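PDB 1R9D: glycerol dehydratase, which probably catalyses the B12-independent dehydration of glycerol, as a member of the glycyl-radical enzyme family related to pyruvate formate-lyase. Local coordinates for residues Glu30-Ile35 with Glu117-Val122; Leu34-Phe39 with Glu124-Lys129; Asn275-Gly280 with Ala517-Leu522. One frame throughout, in Å; residues are numbered along the deposited sequence.

Contact 1 of 3, residues Glu30-Ile35 with Glu117-Val122; sequences ERAILI and EKLKDV
Ile33 and Val122 meet end to side: the CD1 methyl of Ile33 lies 4.0 Å from CG2 of Val122, and the two side chains cross at about a right angle. The same CD1 also rests 4.1 Å from CB of Lys118 and makes a looser contact with CD2 of Leu119, so a single methyl fills the hollow between three residues of the facing helix. Its reach comes from the bend of the isoleucine chain: CG1 stands anti to the carbonyl carbon (chi1 -81°), and chi2 of 56° turns CD1 toward the partner although the CB of Ile33 does not point there. Next to it in sequence, Ala32 points its CB at the other helix. This CB lies 4.0 Å from CD2 of Leu119 and 4.2 Å from CG2 of Val122. Alanine suits the place because its small methyl lets Val122 approach the backbone, with CG2 of Val122 lying 4.0 Å from the carbonyl oxygen Ala32 O, while Leu119 packs on the methyl itself. No hydrogen bond joins the two segments; the side chains meet through apolar atoms.

Polar groups lie around this patch. Lys118 gives its CB to Ile33 and then runs outward, extended beyond CG, while Lys120 and Glu117 form a salt bridge along the exposed side of their own helix. In the second shell Asp121 reaches Lys40, Glu30 pairs with Lys78, and Arg31, on the side of its helix turned from this contact, pairs with Glu88. The short segments, their axes 9.5 Å apart at closest, belong to two helices, 30-40 and 113-125, running in roughly the same direction but inclined by 34°, a helix-on-helix packing about 28 Å from the chain's centre in the pyruvate formate-lyase-like part.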
loop_
_atom_site.group_PDB
_atom_site.type_symbol
_atom_site.label_atom_id
_atom_site.label_comp_id
_atom_site.label_asym_id
_atom_site.label_seq_id
_atom_site.Cartn_x
_atom_site.Cartn_y
_atom_site.Cartn_z
ATOM N N GLU A 30 -15.179 -24.548 -6.921
ATOM C CA GLU A 30 -13.779 -24.810 -7.245
ATOM C C GLU A 30 -12.872 -23.577 -7.160
ATOM O O GLU A 30 -11.873 -23.579 -6.432
ATOM C CB GLU A 30 -13.656 -25.421 -8.642
ATOM C CG GLU A 30 -13.909 -26.930 -8.730
ATOM C CD GLU A 30 -15.361 -27.318 -8.512
ATOM O OE1 GLU A 30 -16.255 -26.526 -8.883
ATOM O OE2 GLU A 30 -15.607 -28.430 -7.988
ATOM N N ARG A 31 -13.206 -22.521 -7.894
ATOM C CA ARG A 31 -12.362 -21.330 -7.860
ATOM C C ARG A 31 -12.193 -20.759 -6.455
ATOM O O ARG A 31 -11.081 -20.418 -6.049
ATOM C CB ARG A 31 -12.909 -20.230 -8.782
ATOM C CG ARG A 31 -11.969 -19.016 -8.854
ATOM C CD ARG A 31 -12.584 -17.832 -9.593
ATOM N NE ARG A 31 -11.658 -16.697 -9.663
ATOM C CZ ARG A 31 -11.384 -15.873 -8.655
ATOM N NH1 ARG A 31 -11.964 -16.037 -7.472
ATOM N NH2 ARG A 31 -10.525 -14.876 -8.832
ATOM N N ALA A 32 -13.289 -20.662 -5.710
ATOM C CA ALA A 32 -13.245 -20.114 -4.360
ATOM C C ALA A 32 -12.284 -20.886 -3.466
ATOM O O ALA A 32 -11.527 -20.299 -2.690
ATOM C CB ALA A 32 -14.639 -20.120 -3.746
ATOM N N ILE A 33 -12.325 -22.208 -3.571
ATOM C CA ILE A 33 -11.451 -23.051 -2.766
ATOM C C ILE A 33 -9.983 -22.843 -3.147
ATOM O O ILE A 33 -9.120 -22.729 -2.277
ATOM C CB ILE A 33 -11.829 -24.552 -2.929
ATOM C CG1 ILE A 33 -13.019 -24.899 -2.028
ATOM C CG2 ILE A 33 -10.656 -25.444 -2.539
ATOM C CD1 ILE A 33 -14.248 -24.051 -2.239
ATOM N N LEU A 34 -9.713 -22.774 -4.446
ATOM C CA LEU A 34 -8.354 -22.599 -4.941
ATOM C C LEU A 34 -7.698 -21.261 -4.600
ATOM O O LEU A 34 -6.530 -21.226 -4.212
ATOM C CB LEU A 34 -8.321 -22.824 -6.452
ATOM C CG LEU A 34 -8.589 -24.261 -6.908
ATOM C CD1 LEU A 34 -8.629 -24.322 -8.419
ATOM C CD2 LEU A 34 -7.497 -25.186 -6.370
ATOM N N ILE A 35 -8.426 -20.157 -4.741
ATOM C CA ILE A 35 -7.832 -18.860 -4.424
ATOM C C ILE A 35 -7.584 -18.759 -2.919
ATOM O O ILE A 35 -6.614 -18.137 -2.485
ATOM C CB ILE A 35 -8.728 -17.678 -4.906
ATOM C CG1 ILE A 35 -7.936 -16.369 -4.820
ATOM C CG2 ILE A 35 -9.995 -17.591 -4.064
ATOM C CD1 ILE A 35 -8.607 -15.188 -5.500
ATOM N N GLU A 117 -21.071 -26.575 2.013
ATOM C CA GLU A 117 -20.167 -27.060 3.044
ATOM C C GLU A 117 -18.740 -26.569 2.830
ATOM O O GLU A 117 -18.108 -26.061 3.755
ATOM C CB GLU A 117 -20.193 -28.591 3.070
ATOM C CG GLU A 117 -19.343 -29.217 4.161
ATOM C CD GLU A 117 -19.684 -28.694 5.544
ATOM O OE1 GLU A 117 -20.887 -28.650 5.887
ATOM O OE2 GLU A 117 -18.748 -28.335 6.291
ATOM N N LYS A 118 -18.236 -26.718 1.609
ATOM C CA LYS A 118 -16.877 -26.299 1.297
ATOM C C LYS A 118 -16.667 -24.792 1.374
ATOM O O LYS A 118 -15.552 -24.333 1.626
ATOM C CB LYS A 118 -16.466 -26.811 -0.084
ATOM C CG LYS A 118 -16.285 -28.323 -0.137
ATOM C CD LYS A 118 -15.774 -28.787 -1.488
ATOM C CE LYS A 118 -15.539 -30.292 -1.488
ATOM N NZ LYS A 118 -14.990 -30.783 -2.784
ATOM N N LEU A 119 -17.730 -24.020 1.165
ATOM C CA LEU A 119 -17.607 -22.568 1.231
ATOM C C LEU A 119 -17.439 -22.063 2.662
ATOM O O LEU A 119 -16.984 -20.944 2.874
ATOM C CB LEU A 119 -18.825 -21.895 0.589
ATOM C CG LEU A 119 -18.932 -22.016 -0.930
ATOM C CD1 LEU A 119 -20.232 -21.378 -1.397
ATOM C CD2 LEU A 119 -17.736 -21.332 -1.587
ATOM N N LYS A 120 -17.800 -22.882 3.647
ATOM C CA LYS A 120 -17.671 -22.466 5.040
ATOM C C LYS A 120 -16.270 -21.942 5.353
ATOM O O LYS A 120 -16.120 -20.868 5.937
ATOM C CB LYS A 120 -18.008 -23.624 5.983
ATOM C CG LYS A 120 -19.476 -24.009 5.987
ATOM C CD LYS A 120 -19.727 -25.211 6.889
ATOM C CE LYS A 120 -21.203 -25.587 6.907
ATOM N NZ LYS A 120 -21.469 -26.784 7.755
ATOM N N ASP A 121 -15.247 -22.697 4.965
ATOM C CA ASP A 121 -13.870 -22.282 5.218
ATOM C C ASP A 121 -13.521 -21.008 4.446
ATOM O O ASP A 121 -12.718 -20.193 4.903
ATOM C CB ASP A 121 -12.892 -23.386 4.820
ATOM C CG ASP A 121 -11.458 -23.039 5.173
ATOM O OD1 ASP A 121 -11.154 -22.933 6.379
ATOM O OD2 ASP A 121 -10.637 -22.864 4.249
ATOM N N VAL A 122 -14.118 -20.850 3.268
ATOM C CA VAL A 122 -13.867 -19.675 2.443
ATOM C C VAL A 122 -14.340 -18.425 3.184
ATOM O O VAL A 122 -13.597 -17.455 3.313
ATOM C CB VAL A 122 -14.600 -19.783 1.085
ATOM C CG1 VAL A 122 -14.364 -18.523 0.261
ATOM C CG2 VAL A 122 -14.104 -21.003 0.327
#

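Contact 2 of 3, residues Leu34-Phe39 with Glu124-Lys129; sequences LITESF and EYWNGK
Phe39 receives the indole of Trp126 over one face. The corner atom CH2 of Trp126 sits 3.5 Å above the phenyl plane, over its centre, while the ring planes stand at 50° with centroids 4.8 Å apart. This is an edge-to-face pair in which tryptophan supplies the edge. On the same benzene half of the indole, CZ2 of Trp126 touches CG2 of Ile35 at 4.0 Å, so two apolar residues one helical turn apart hold the far end of the ring. A tryptophan suits this place because its ring is long enough to reach both while leaving its N-H for a polar partner.

Tyr125 closes the next side: its CE2 lies 3.9 Å from CB of Phe39, and CB of Tyr125 packs against the CG2 methyl of Thr36. Tyr125 stands at the end of helix 113-125, and a type II beta turn from Trp126 to Lys129 follows; Gly128 takes the positive phi that such a turn places at its third position. The end of one helix is thereby packed against the side of helix 30-40.

At the polar edge, Trp126 NE1 donates to OG1 of Thr36 over 2.9 Å, at 156° and nearly in the indole plane. With chi1 at -63°, Thr36 holds OG1 beside its own backbone N, where it also hydrogen-bonds to Ala32 O one turn back, and CG2 is left to face Tyr125. Outermost, the hydroxyl of Tyr125 hydrogen-bonds to Glu43 OE2 of the same chain, and Lys129 packs on Glu43 of the second subunit.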
loop_
_atom_site.group_PDB
_atom_site.type_symbol
_atom_site.label_atom_id
_atom_site.label_comp_id
_atom_site.label_asym_id
_atom_site.label_seq_id
_atom_site.Cartn_x
_atom_site.Cartn_y
_atom_site.Cartn_z
ATOM N N LEU A 34 -9.713 -22.774 -4.446
ATOM C CA LEU A 34 -8.354 -22.599 -4.941
ATOM C C LEU A 34 -7.698 -21.261 -4.600
ATOM O O LEU A 34 -6.530 -21.226 -4.212
ATOM C CB LEU A 34 -8.321 -22.824 -6.452
ATOM C CG LEU A 34 -8.589 -24.261 -6.908
ATOM C CD1 LEU A 34 -8.629 -24.322 -8.419
ATOM C CD2 LEU A 34 -7.497 -25.186 -6.370
ATOM N N ILE A 35 -8.426 -20.157 -4.741
ATOM C CA ILE A 35 -7.832 -18.860 -4.424
ATOM C C ILE A 35 -7.584 -18.759 -2.919
ATOM O O ILE A 35 -6.614 -18.137 -2.485
ATOM C CB ILE A 35 -8.728 -17.678 -4.906
ATOM C CG1 ILE A 35 -7.936 -16.369 -4.820
ATOM C CG2 ILE A 35 -9.995 -17.591 -4.064
ATOM C CD1 ILE A 35 -8.607 -15.188 -5.500
ATOM N N THR A 36 -8.449 -19.389 -2.127
ATOM C CA THR A 36 -8.311 -19.379 -0.671
ATOM C C THR A 36 -7.044 -20.143 -0.281
ATOM O O THR A 36 -6.281 -19.713 0.584
ATOM C CB THR A 36 -9.536 -20.042 0.009
ATOM O OG1 THR A 36 -10.719 -19.284 -0.290
ATOM C CG2 THR A 36 -9.354 -20.106 1.518
ATOM N N GLU A 37 -6.829 -21.279 -0.936
ATOM C CA GLU A 37 -5.657 -22.104 -0.676
ATOM C C GLU A 37 -4.376 -21.350 -1.035
ATOM O O GLU A 37 -3.394 -21.393 -0.294
ATOM C CB GLU A 37 -5.756 -23.405 -1.481
ATOM C CG GLU A 37 -4.456 -24.181 -1.608
ATOM C CD GLU A 37 -4.658 -25.565 -2.204
ATOM O OE1 GLU A 37 -5.379 -25.686 -3.221
ATOM O OE2 GLU A 37 -4.087 -26.534 -1.655
ATOM N N SER A 38 -4.392 -20.656 -2.169
ATOM C CA SER A 38 -3.222 -19.903 -2.607
ATOM C C SER A 38 -2.896 -18.756 -1.656
ATOM O O SER A 38 -1.752 -18.612 -1.227
ATOM C CB SER A 38 -3.433 -19.357 -4.022
ATOM O OG SER A 38 -2.278 -18.667 -4.477
ATOM N N PHE A 39 -3.894 -17.942 -1.321
ATOM C CA PHE A 39 -3.665 -16.815 -0.418
ATOM C C PHE A 39 -3.114 -17.234 0.947
ATOM O O PHE A 39 -2.330 -16.508 1.560
ATOM C CB PHE A 39 -4.950 -16.003 -0.233
ATOM C CG PHE A 39 -5.060 -14.822 -1.163
ATOM C CD1 PHE A 39 -5.094 -15.003 -2.540
ATOM C CD2 PHE A 39 -5.103 -13.524 -0.655
ATOM C CE1 PHE A 39 -5.169 -13.906 -3.408
ATOM C CE2 PHE A 39 -5.176 -12.422 -1.508
ATOM C CZ PHE A 39 -5.207 -12.615 -2.886
ATOM N N GLU A 124 -14.776 -18.071 6.288
ATOM C CA GLU A 124 -13.944 -17.892 7.472
ATOM C C GLU A 124 -12.610 -17.218 7.162
ATOM O O GLU A 124 -12.209 -16.285 7.853
ATOM C CB GLU A 124 -13.687 -19.242 8.147
ATOM C CG GLU A 124 -12.959 -19.138 9.474
ATOM C CD GLU A 124 -12.674 -20.499 10.089
ATOM O OE1 GLU A 124 -13.627 -21.299 10.234
ATOM O OE2 GLU A 124 -11.501 -20.767 10.428
ATOM N N TYR A 125 -11.922 -17.678 6.124
ATOM C CA TYR A 125 -10.633 -17.085 5.788
ATOM C C TYR A 125 -10.712 -15.629 5.343
ATOM O O TYR A 125 -9.971 -14.783 5.841
ATOM C CB TYR A 125 -9.925 -17.864 4.680
ATOM C CG TYR A 125 -8.636 -17.180 4.254
ATOM C CD1 TYR A 125 -7.496 -17.238 5.057
ATOM C CD2 TYR A 125 -8.585 -16.401 3.097
ATOM C CE1 TYR A 125 -6.340 -16.538 4.721
ATOM C CE2 TYR A 125 -7.431 -15.692 2.752
ATOM C CZ TYR A 125 -6.314 -15.766 3.571
ATOM O OH TYR A 125 -5.179 -15.056 3.250
ATOM N N TRP A 126 -11.604 -15.342 4.401
ATOM C CA TRP A 126 -11.715 -13.990 3.858
ATOM C C TRP A 126 -12.347 -12.920 4.727
ATOM O O TRP A 126 -12.475 -11.772 4.304
ATOM C CB TRP A 126 -12.423 -14.031 2.508
ATOM C CG TRP A 126 -11.642 -14.761 1.470
ATOM C CD1 TRP A 126 -11.739 -16.084 1.148
ATOM C CD2 TRP A 126 -10.611 -14.219 0.636
ATOM N NE1 TRP A 126 -10.835 -16.399 0.165
ATOM C CE2 TRP A 126 -10.128 -15.272 -0.167
ATOM C CE3 TRP A 126 -10.047 -12.942 0.493
ATOM C CZ2 TRP A 126 -9.103 -15.093 -1.108
ATOM C CZ3 TRP A 126 -9.027 -12.761 -0.443
ATOM C CH2 TRP A 126 -8.568 -13.831 -1.231
ATOM N N ASN A 127 -12.733 -13.276 5.944
ATOM C CA ASN A 127 -13.336 -12.298 6.831
ATOM C C ASN A 127 -12.393 -11.118 7.081
ATOM O O ASN A 127 -11.300 -11.285 7.632
ATOM C CB ASN A 127 -13.716 -12.950 8.161
ATOM C CG ASN A 127 -14.339 -11.970 9.125
ATOM O OD1 ASN A 127 -15.263 -11.239 8.773
ATOM N ND2 ASN A 127 -13.838 -11.948 10.355
ATOM N N GLY A 128 -12.826 -9.930 6.664
ATOM C CA GLY A 128 -12.038 -8.724 6.844
ATOM C C GLY A 128 -10.921 -8.523 5.834
ATOM O O GLY A 128 -10.209 -7.524 5.893
ATOM N N LYS A 129 -10.781 -9.441 4.884
ATOM C CA LYS A 129 -9.699 -9.352 3.906
ATOM C C LYS A 129 -10.108 -9.033 2.472
ATOM O O LYS A 129 -9.282 -9.108 1.561
ATOM C CB LYS A 129 -8.912 -10.665 3.924
ATOM C CG LYS A 129 -8.443 -11.053 5.317
ATOM C CD LYS A 129 -7.786 -12.419 5.324
ATOM C CE LYS A 129 -7.448 -12.846 6.747
ATOM N NZ LYS A 129 -6.999 -14.267 6.796
#

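Contact 3 of 3, residues Asn275-Gly280 with Ala517-Leu522; sequences NIESNG and APLPFL
Glu277 sends its side chain straight across to the start of helix 520-524. CG stands anti to the backbone N (chi1 176°) and the chain stays extended beyond it, which carries the carboxylate from the last turn of helix 260-277 to the facing backbone. CB points toward the other segment, and the methylene CG is the first atom to touch it, packing 4.0 Å from CD2 of Leu519. The carboxyl carbon CD then lies between CB of Leu519 and CB of Phe521, at 3.6 Å from the latter.

From here the two oxygens part. OE1 accepts the backbone N-H of Leu522 through its syn lone pair, the N of Leu522 lying 3.0 Å away. OE2 accepts the N-H of Phe521, also from the syn side but 16° out of the carboxylate plane, with OE2 to N of Phe521 at 3.1 Å. OE2 comes within 3.3 Å of Pro520 CD as well, a packing contact only. Proline fits the first turn of a helix because it has no N-H to lose there, and the next two amides are those that the glutamate takes.

Beside this bidentate grip, CD1 of Leu519 rests 3.8 Å from CB of Ser278, the residue at which the chain leaves helical geometry. Leu519 occupies the N-cap position; its leucine side chain has no polar group to cap the turn. The Phe521 ring leads away and packs on Ala215 and Ile273.

A buried carboxylate thus accepts two backbone N-H groups in the first turn of a helix from a distant part of the chain. These N-H groups, and probably the positive end of the helix dipole, would compensate its charge and favour the ionised form.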
loop_
_atom_site.group_PDB
_atom_site.type_symbol
_atom_site.label_atom_id
_atom_site.label_comp_id
_atom_site.label_asym_id
_atom_site.label_seq_id
_atom_site.Cartn_x
_atom_site.Cartn_y
_atom_site.Cartn_z
ATOM N N ASN A 275 -11.983 -13.498 -17.365
ATOM C CA ASN A 275 -13.133 -13.839 -16.532
ATOM C C ASN A 275 -12.831 -14.817 -15.394
ATOM O O ASN A 275 -13.706 -15.123 -14.579
ATOM C CB ASN A 275 -14.254 -14.393 -17.422
ATOM C CG ASN A 275 -15.001 -13.298 -18.168
ATOM O OD1 ASN A 275 -15.948 -12.720 -17.643
ATOM N ND2 ASN A 275 -14.568 -13.001 -19.389
ATOM N N ILE A 276 -11.600 -15.320 -15.349
ATOM C CA ILE A 276 -11.187 -16.227 -14.283
ATOM C C ILE A 276 -10.431 -15.398 -13.240
ATOM O O ILE A 276 -10.557 -15.616 -12.040
ATOM C CB ILE A 276 -10.274 -17.356 -14.820
ATOM C CG1 ILE A 276 -11.058 -18.219 -15.811
ATOM C CG2 ILE A 276 -9.759 -18.208 -13.660
ATOM C CD1 ILE A 276 -10.258 -19.369 -16.409
ATOM N N GLU A 277 -9.664 -14.421 -13.709
ATOM C CA GLU A 277 -8.915 -13.561 -12.802
ATOM C C GLU A 277 -9.855 -12.695 -11.968
ATOM O O GLU A 277 -9.644 -12.508 -10.770
ATOM C CB GLU A 277 -7.949 -12.664 -13.589
ATOM C CG GLU A 277 -7.202 -11.664 -12.715
ATOM C CD GLU A 277 -6.173 -10.853 -13.491
ATOM O OE1 GLU A 277 -6.554 -10.198 -14.485
ATOM O OE2 GLU A 277 -4.982 -10.868 -13.100
ATOM N N SER A 278 -10.899 -12.170 -12.603
ATOM C CA SER A 278 -11.854 -11.311 -11.909
ATOM C C SER A 278 -13.241 -11.473 -12.512
ATOM O O SER A 278 -13.372 -11.886 -13.661
ATOM C CB SER A 278 -11.416 -9.844 -12.025
ATOM O OG SER A 278 -12.391 -8.973 -11.475
ATOM N N ASN A 279 -14.271 -11.140 -11.740
ATOM C CA ASN A 279 -15.636 -11.262 -12.238
ATOM C C ASN A 279 -16.277 -9.922 -12.587
ATOM O O ASN A 279 -17.495 -9.809 -12.646
ATOM C CB ASN A 279 -16.521 -12.033 -11.246
ATOM C CG ASN A 279 -16.806 -11.266 -9.974
ATOM O OD1 ASN A 279 -16.117 -10.304 -9.636
ATOM N ND2 ASN A 279 -17.830 -11.705 -9.245
ATOM N N GLY A 280 -15.462 -8.896 -12.807
ATOM C CA GLY A 280 -16.053 -7.633 -13.209
ATOM C C GLY A 280 -16.694 -7.950 -14.549
ATOM O O GLY A 280 -16.119 -8.716 -15.334
ATOM N N ALA A 517 -6.553 -5.769 -4.731
ATOM C CA ALA A 517 -6.773 -6.567 -5.930
ATOM C C ALA A 517 -6.223 -6.007 -7.245
ATOM O O ALA A 517 -6.953 -5.881 -8.230
ATOM C CB ALA A 517 -8.276 -6.883 -6.081
ATOM N N PRO A 518 -4.932 -5.641 -7.276
ATOM C CA PRO A 518 -4.400 -5.126 -8.541
ATOM C C PRO A 518 -4.339 -6.357 -9.453
ATOM O O PRO A 518 -4.018 -7.450 -8.984
ATOM C CB PRO A 518 -3.028 -4.585 -8.139
ATOM C CG PRO A 518 -2.630 -5.494 -7.010
ATOM C CD PRO A 518 -3.911 -5.606 -6.214
ATOM N N LEU A 519 -4.657 -6.195 -10.735
ATOM C CA LEU A 519 -4.693 -7.336 -11.654
ATOM C C LEU A 519 -3.556 -7.432 -12.672
ATOM O O LEU A 519 -3.519 -6.684 -13.648
ATOM C CB LEU A 519 -6.036 -7.346 -12.391
ATOM C CG LEU A 519 -7.282 -7.302 -11.498
ATOM C CD1 LEU A 519 -8.518 -7.486 -12.365
ATOM C CD2 LEU A 519 -7.222 -8.396 -10.438
ATOM N N PRO A 520 -2.636 -8.392 -12.474
ATOM C CA PRO A 520 -1.479 -8.620 -13.352
ATOM C C PRO A 520 -1.826 -9.019 -14.787
ATOM O O PRO A 520 -1.316 -8.433 -15.741
ATOM C CB PRO A 520 -0.707 -9.741 -12.640
ATOM C CG PRO A 520 -1.185 -9.683 -11.231
ATOM C CD PRO A 520 -2.642 -9.363 -11.368
ATOM N N PHE A 521 -2.690 -10.019 -14.943
ATOM C CA PHE A 521 -3.044 -10.491 -16.278
ATOM C C PHE A 521 -3.764 -9.441 -17.128
ATOM O O PHE A 521 -3.333 -9.123 -18.238
ATOM C CB PHE A 521 -3.894 -11.766 -16.185
ATOM C CG PHE A 521 -4.197 -12.390 -17.519
ATOM C CD1 PHE A 521 -5.475 -12.312 -18.067
ATOM C CD2 PHE A 521 -3.197 -13.033 -18.243
ATOM C CE1 PHE A 521 -5.756 -12.864 -19.320
ATOM C CE2 PHE A 521 -3.463 -13.589 -19.496
ATOM C CZ PHE A 521 -4.746 -13.505 -20.038
ATOM N N LEU A 522 -4.857 -8.903 -16.604
ATOM C CA LEU A 522 -5.620 -7.896 -17.332
ATOM C C LEU A 522 -4.750 -6.686 -17.695
ATOM O O LEU A 522 -4.783 -6.197 -18.825
ATOM C CB LEU A 522 -6.807 -7.431 -16.486
ATOM C CG LEU A 522 -7.761 -6.456 -17.182
ATOM C CD1 LEU A 522 -8.534 -7.198 -18.261
ATOM C CD2 LEU A 522 -8.718 -5.842 -16.165
#

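How the contacts relate
Contacts 1 and 2 are successive levels of one interface: both join helix 30-40 to helix 113-125 or the turn that follows it, their centres lie about 8 Å apart, and they share Leu34 and Ile35. Contact 3 comes later in the chain, pairing 275-280 with 517-522, with its centre about 18 Å from that of contact 1 and about 16 Å from that of contact 2. Arg31 bridges the first and third, for its NE probably donates to Ile276 O. All three lie on the same side of the chain's centre, so helix 30-40 is joined to a helix some 80 residues on and, through Arg31, to the end of helix 260-277 about 240 residues on.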